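Local coordinates for terminase, large subunit (Bacillus phage spp1, PDB 2WBN), which cuts the viral genome to begin and end packaging with its metal-dependent nuclease domain, the part described here, and as a whole protein drives DNA into empty capsids using ATP, at residues Q53-G58 with I108-S113; P63-R68 with N189-A194. One frame throughout, in Å; residues are numbered along the deposited sequence.

How the contacts relate
Both contacts lie in the buried core of the RNase H-like nuclease domain, their centres about 8 Å apart, and share one sheet, in which strands 51-56 and 64-72 are neighbours: Asp56 O lies 2.8 Å from Ala65 N, and Gly54 O 2.9 Å from Val67 N. Contact 1 runs within the sheet, strand against parallel strand, and is made largely of backbone hydrogen bonds and hydrogen bonds to carboxylates. Contact 2 sets helix 190-198 on a face of that sheet and has no hydrogen bond across it, mainly methyl groups and a proline against an imidazole. Together they assemble the two-metal site: Asp56, shared by both metals, and Asp111 come from contact 1, His190 and Asp193 from contact 2.

Contact 1: residues Q53-G58 with I108-S113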
loop_
_atom_site.group_PDB
_atom_site.type_symbol
_atom_site.label_atom_id
_atom_site.label_comp_id
_atom_site.label_asym_id
_atom_site.label_seq_id
_atom_site.Cartn_x
_atom_site.Cartn_y
_atom_site.Cartn_z
ATOM N N GLN A 53 -0.237 -5.238 5.578
ATOM C CA GLN A 53 0.467 -5.432 4.313
ATOM C C GLN A 53 -0.510 -5.572 3.156
ATOM O O GLN A 53 -1.573 -6.209 3.287
ATOM C CB GLN A 53 1.402 -6.640 4.378
ATOM C CG GLN A 53 2.424 -6.562 5.507
ATOM C CD GLN A 53 3.368 -7.744 5.539
ATOM O OE1 GLN A 53 2.954 -8.910 5.648
ATOM N NE2 GLN A 53 4.637 -7.457 5.467
ATOM N N GLY A 54 -0.151 -4.951 2.037
ATOM C CA GLY A 54 -0.946 -5.004 0.814
ATOM C C GLY A 54 -0.108 -5.339 -0.405
ATOM O O GLY A 54 1.109 -5.153 -0.411
ATOM N N LEU A 55 -0.764 -5.853 -1.435
ATOM C CA LEU A 55 -0.058 -6.268 -2.639
ATOM C C LEU A 55 -0.937 -6.038 -3.843
ATOM O O LEU A 55 -2.069 -6.513 -3.887
ATOM C CB LEU A 55 0.343 -7.743 -2.544
ATOM C CG LEU A 55 0.978 -8.347 -3.799
ATOM C CD1 LEU A 55 2.266 -7.646 -4.179
ATOM C CD2 LEU A 55 1.216 -9.826 -3.585
ATOM N N ASP A 56 -0.414 -5.283 -4.802
ATOM C CA ASP A 56 -0.990 -5.160 -6.101
ATOM C C ASP A 56 -0.069 -5.874 -7.090
ATOM O O ASP A 56 1.133 -5.670 -7.054
ATOM C CB ASP A 56 -1.166 -3.698 -6.493
ATOM C CG ASP A 56 -1.963 -3.553 -7.781
ATOM O OD1 ASP A 56 -1.406 -3.836 -8.871
ATOM O OD2 ASP A 56 -3.166 -3.216 -7.708
ATOM N N PHE A 57 -0.638 -6.702 -7.961
ATOM C CA PHE A 57 0.157 -7.572 -8.832
ATOM C C PHE A 57 0.724 -6.916 -10.082
ATOM O O PHE A 57 1.604 -7.489 -10.740
ATOM C CB PHE A 57 -0.650 -8.810 -9.223
ATOM C CG PHE A 57 -0.847 -9.774 -8.093
ATOM C CD1 PHE A 57 -2.084 -9.915 -7.495
ATOM C CD2 PHE A 57 0.227 -10.511 -7.599
ATOM C CE1 PHE A 57 -2.265 -10.799 -6.424
ATOM C CE2 PHE A 57 0.060 -11.389 -6.536
ATOM C CZ PHE A 57 -1.189 -11.526 -5.943
ATOM N N GLY A 58 0.236 -5.732 -10.423
ATOM C CA GLY A 58 0.647 -5.114 -11.674
ATOM C C GLY A 58 -0.135 -5.750 -12.811
ATOM O O GLY A 58 -0.734 -6.806 -12.657
ATOM N N ILE A 108 -0.942 -10.698 4.253
ATOM C CA ILE A 108 -0.909 -9.859 3.042
ATOM C C ILE A 108 -2.289 -9.890 2.378
ATOM O O ILE A 108 -2.817 -10.979 2.058
ATOM C CB ILE A 108 0.175 -10.331 2.039
ATOM C CG1 ILE A 108 1.560 -10.320 2.698
ATOM C CG2 ILE A 108 0.179 -9.457 0.766
ATOM C CD1 ILE A 108 2.642 -11.042 1.903
ATOM N N ILE A 109 -2.898 -8.714 2.232
ATOM C CA ILE A 109 -4.144 -8.579 1.500
ATOM C C ILE A 109 -3.769 -8.191 0.086
ATOM O O ILE A 109 -3.070 -7.188 -0.133
ATOM C CB ILE A 109 -5.123 -7.561 2.136
ATOM C CG1 ILE A 109 -5.455 -7.966 3.584
ATOM C CG2 ILE A 109 -6.426 -7.528 1.348
ATOM C CD1 ILE A 109 -6.466 -7.044 4.311
ATOM N N ALA A 110 -4.209 -9.005 -0.876
ATOM C CA ALA A 110 -3.775 -8.873 -2.243
ATOM C C ALA A 110 -4.891 -8.576 -3.221
ATOM O O ALA A 110 -6.004 -9.082 -3.110
ATOM C CB ALA A 110 -3.020 -10.140 -2.691
ATOM N N ASP A 111 -4.533 -7.748 -4.197
ATOM C CA ASP A 111 -5.244 -7.529 -5.454
ATOM C C ASP A 111 -6.000 -8.772 -5.931
ATOM O O ASP A 111 -5.398 -9.716 -6.427
ATOM C CB ASP A 111 -4.160 -7.066 -6.458
ATOM C CG ASP A 111 -4.616 -6.996 -7.913
ATOM O OD1 ASP A 111 -5.835 -7.018 -8.212
ATOM O OD2 ASP A 111 -3.688 -6.901 -8.782
ATOM N N SER A 112 -7.330 -8.751 -5.798
ATOM C CA SER A 112 -8.148 -9.935 -6.053
ATOM C C SER A 112 -8.416 -10.174 -7.549
ATOM O O SER A 112 -9.040 -11.160 -7.891
ATOM C CB SER A 112 -9.471 -9.877 -5.271
ATOM O OG SER A 112 -10.309 -8.836 -5.736
ATOM N N SER A 113 -7.926 -9.294 -8.431
ATOM C CA SER A 113 -8.094 -9.474 -9.881
ATOM C C SER A 113 -7.223 -10.602 -10.445
ATOM O O SER A 113 -7.442 -11.051 -11.577
ATOM C CB SER A 113 -7.775 -8.171 -10.642
ATOM O OG SER A 113 -6.385 -7.923 -10.676
#
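Asp111 swings its carboxylate across the backbone at Asp56-Phe57, where OD2 accepts the N-H of Phe57 (OD2 to N 3.2 Å) through its anti lone pair. CG stands anti to the backbone N (chi1 170°), which carries the group toward Asp56. The two carboxylates, their planes 20° apart, bring Asp56 OD1 to 3.8 Å from Asp111 OD2; both residues bind manganese 1. Each is steadied by an Asx turn: Asp56 OD1 accepts the N-H of Gly58, while Asp111 OD1 accepts that of Ser113 and, besides, a bond from Ser113 OG, both from one face of its plane. The planes of the Phe57 ring and the Asp111 carboxylate are 40° apart, with CE1 at the ring edge 3.3 Å from Asp111 O. Behind this, the parallel strands are joined by Ile109 N to Gln53 O, Leu55 N to Ile109 O, and a nearly straight bond of 2.8 Å from Asp111 N to Leu55 O. Leu55 CB rests on Ile108 CG2 at 3.7 Å. Helix 115-124 covers Leu55 and Phe57 through Leu121; on the other face of the sheet, helix 190-198 brings Tyr197, which bonds Asp56 OD2, while strands 64-72 and 130-132 flank the pair.

Contact 2: residues P63-R68 with N189-A194; sequences PLAFVR and NHTIDA
His190 offers one imidazole face to Pro63 CD where helix 190-198 packs on strand 64-72, an alpha-on-beta layer of the RNase H-like fold; the two side chains cross at about a right angle. The short segments cross at -52° with their axes 7.5 Å apart. From the helix, His190 CB sits 4.1 Å from both Pro63 CG and Ala65 CB. Its CG lies anti to the carbonyl carbon (chi1 -41°), which sends the ring out toward the proline. CG and CD2 meet both Pro63 CD and CG, CD2 coming closest at 3.4 Å from CD; farther round, NE2, ND1 and CE1 face CD alone. This is a CH-pi contact through the ring face, with Pro63 CD almost directly under the centroid and 11° off the normal. The proline thus covers one face of an imidazole that binds manganese 2.

Asp193, one turn on, also binds manganese 2, touches Asp56 and forms a salt bridge with Arg196 through OD1. Beyond His190 the contact is made by small groups, Ala65, Val67, Thr191 and Ala194. Ala65 CB lies under the His190 carbonyl, and both Val67 methyls meet Ala194: CG1 lies 3.9 Å from Ala194 CB and also reaches Thr191, while CG2 lies 3.7 Å from Ala194 C. Thr191 turns its hydroxyl to Glu166, and Ile163 of helix 161-169 touches both Thr191 and Val67. The closest approach of the helix to the strand backbone here is that of Ala194 CB to Ala65 O, 3.4 Å.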
loop_
_atom_site.group_PDB
_atom_site.type_symbol
_atom_site.label_atom_id
_atom_site.label_comp_id
_atom_site.label_asym_id
_atom_site.label_seq_id
_atom_site.Cartn_x
_atom_site.Cartn_y
_atom_site.Cartn_z
ATOM N N PRO A 63 3.604 -1.828 -12.331
ATOM C CA PRO A 63 4.418 -2.703 -11.503
ATOM C C PRO A 63 3.640 -3.444 -10.431
ATOM O O PRO A 63 2.615 -2.965 -9.939
ATOM C CB PRO A 63 5.389 -1.739 -10.821
ATOM C CG PRO A 63 4.582 -0.486 -10.653
ATOM C CD PRO A 63 3.642 -0.437 -11.854
ATOM N N LEU A 64 4.187 -4.576 -10.021
ATOM C CA LEU A 64 3.783 -5.186 -8.770
ATOM C C LEU A 64 4.234 -4.223 -7.662
ATOM O O LEU A 64 5.320 -3.642 -7.746
ATOM C CB LEU A 64 4.434 -6.563 -8.616
ATOM C CG LEU A 64 4.307 -7.265 -7.245
ATOM C CD1 LEU A 64 4.296 -8.793 -7.501
ATOM C CD2 LEU A 64 5.443 -6.888 -6.289
ATOM N N ALA A 65 3.391 -4.020 -6.661
ATOM C CA ALA A 65 3.715 -3.150 -5.516
ATOM C C ALA A 65 3.284 -3.819 -4.213
ATOM O O ALA A 65 2.081 -4.056 -3.987
ATOM C CB ALA A 65 3.050 -1.800 -5.675
ATOM N N PHE A 66 4.286 -4.205 -3.417
ATOM C CA PHE A 66 4.096 -4.716 -2.063
ATOM C C PHE A 66 4.355 -3.589 -1.060
ATOM O O PHE A 66 5.376 -2.900 -1.157
ATOM C CB PHE A 66 5.072 -5.861 -1.784
ATOM C CG PHE A 66 5.106 -6.296 -0.347
ATOM C CD1 PHE A 66 4.128 -7.147 0.158
ATOM C CD2 PHE A 66 6.099 -5.845 0.504
ATOM C CE1 PHE A 66 4.149 -7.546 1.480
ATOM C CE2 PHE A 66 6.124 -6.234 1.838
ATOM C CZ PHE A 66 5.147 -7.079 2.327
ATOM N N VAL A 67 3.446 -3.404 -0.106
ATOM C CA VAL A 67 3.648 -2.398 0.958
ATOM C C VAL A 67 3.453 -3.038 2.334
ATOM O O VAL A 67 2.620 -3.938 2.495
ATOM C CB VAL A 67 2.723 -1.162 0.776
ATOM C CG1 VAL A 67 2.945 -0.526 -0.607
ATOM C CG2 VAL A 67 1.206 -1.520 1.010
ATOM N N ARG A 68 4.239 -2.567 3.310
ATOM C CA ARG A 68 4.103 -2.923 4.712
ATOM C C ARG A 68 4.066 -1.636 5.545
ATOM O O ARG A 68 4.962 -0.801 5.428
ATOM C CB ARG A 68 5.269 -3.799 5.144
ATOM C CG ARG A 68 5.319 -4.180 6.632
ATOM C CD ARG A 68 6.658 -4.876 6.935
ATOM N NE ARG A 68 6.819 -5.308 8.337
ATOM C CZ ARG A 68 6.418 -6.475 8.849
ATOM N NH1 ARG A 68 5.791 -7.372 8.106
ATOM N NH2 ARG A 68 6.633 -6.745 10.141
ATOM N N ASN A 189 0.134 5.228 -9.055
ATOM C CA ASN A 189 -0.626 5.083 -7.807
ATOM C C ASN A 189 -0.605 3.655 -7.310
ATOM O O ASN A 189 -1.472 3.229 -6.553
ATOM C CB ASN A 189 -2.083 5.505 -8.033
ATOM C CG ASN A 189 -2.821 4.551 -8.967
ATOM O OD1 ASN A 189 -2.207 3.892 -9.834
ATOM N ND2 ASN A 189 -4.135 4.464 -8.796
ATOM N N HIS A 190 0.415 2.909 -7.713
ATOM C CA HIS A 190 0.444 1.471 -7.458
ATOM C C HIS A 190 0.619 1.132 -5.974
ATOM O O HIS A 190 -0.012 0.181 -5.459
ATOM C CB HIS A 190 1.518 0.842 -8.361
ATOM C CG HIS A 190 1.505 1.432 -9.738
ATOM N ND1 HIS A 190 0.473 1.215 -10.622
ATOM C CD2 HIS A 190 2.323 2.332 -10.336
ATOM C CE1 HIS A 190 0.680 1.912 -11.724
ATOM N NE2 HIS A 190 1.801 2.591 -11.581
ATOM N N THR A 191 1.438 1.920 -5.265
ATOM C CA THR A 191 1.593 1.731 -3.830
ATOM C C THR A 191 0.383 2.257 -3.047
ATOM O O THR A 191 0.130 1.811 -1.930
ATOM C CB THR A 191 2.859 2.427 -3.240
ATOM O OG1 THR A 191 2.730 3.852 -3.356
ATOM C CG2 THR A 191 4.126 1.949 -3.943
ATOM N N ILE A 192 -0.344 3.205 -3.620
ATOM C CA ILE A 192 -1.566 3.721 -2.984
ATOM C C ILE A 192 -2.654 2.646 -3.047
ATOM O O ILE A 192 -3.335 2.377 -2.057
ATOM C CB ILE A 192 -2.072 5.010 -3.653
ATOM C CG1 ILE A 192 -0.972 6.081 -3.710
ATOM C CG2 ILE A 192 -3.244 5.598 -2.860
ATOM C CD1 ILE A 192 -1.362 7.339 -4.462
ATOM N N ASP A 193 -2.809 2.022 -4.211
ATOM C CA ASP A 193 -3.696 0.852 -4.337
ATOM C C ASP A 193 -3.332 -0.239 -3.346
ATOM O O ASP A 193 -4.200 -0.732 -2.645
ATOM C CB ASP A 193 -3.652 0.282 -5.756
ATOM C CG ASP A 193 -4.420 1.136 -6.760
ATOM O OD1 ASP A 193 -5.276 1.941 -6.341
ATOM O OD2 ASP A 193 -4.171 0.988 -7.973
ATOM N N ALA A 194 -2.057 -0.599 -3.270
ATOM C CA ALA A 194 -1.607 -1.637 -2.333
ATOM C C ALA A 194 -1.916 -1.280 -0.889
ATOM O O ALA A 194 -2.292 -2.149 -0.102
ATOM C CB ALA A 194 -0.128 -1.931 -2.504
#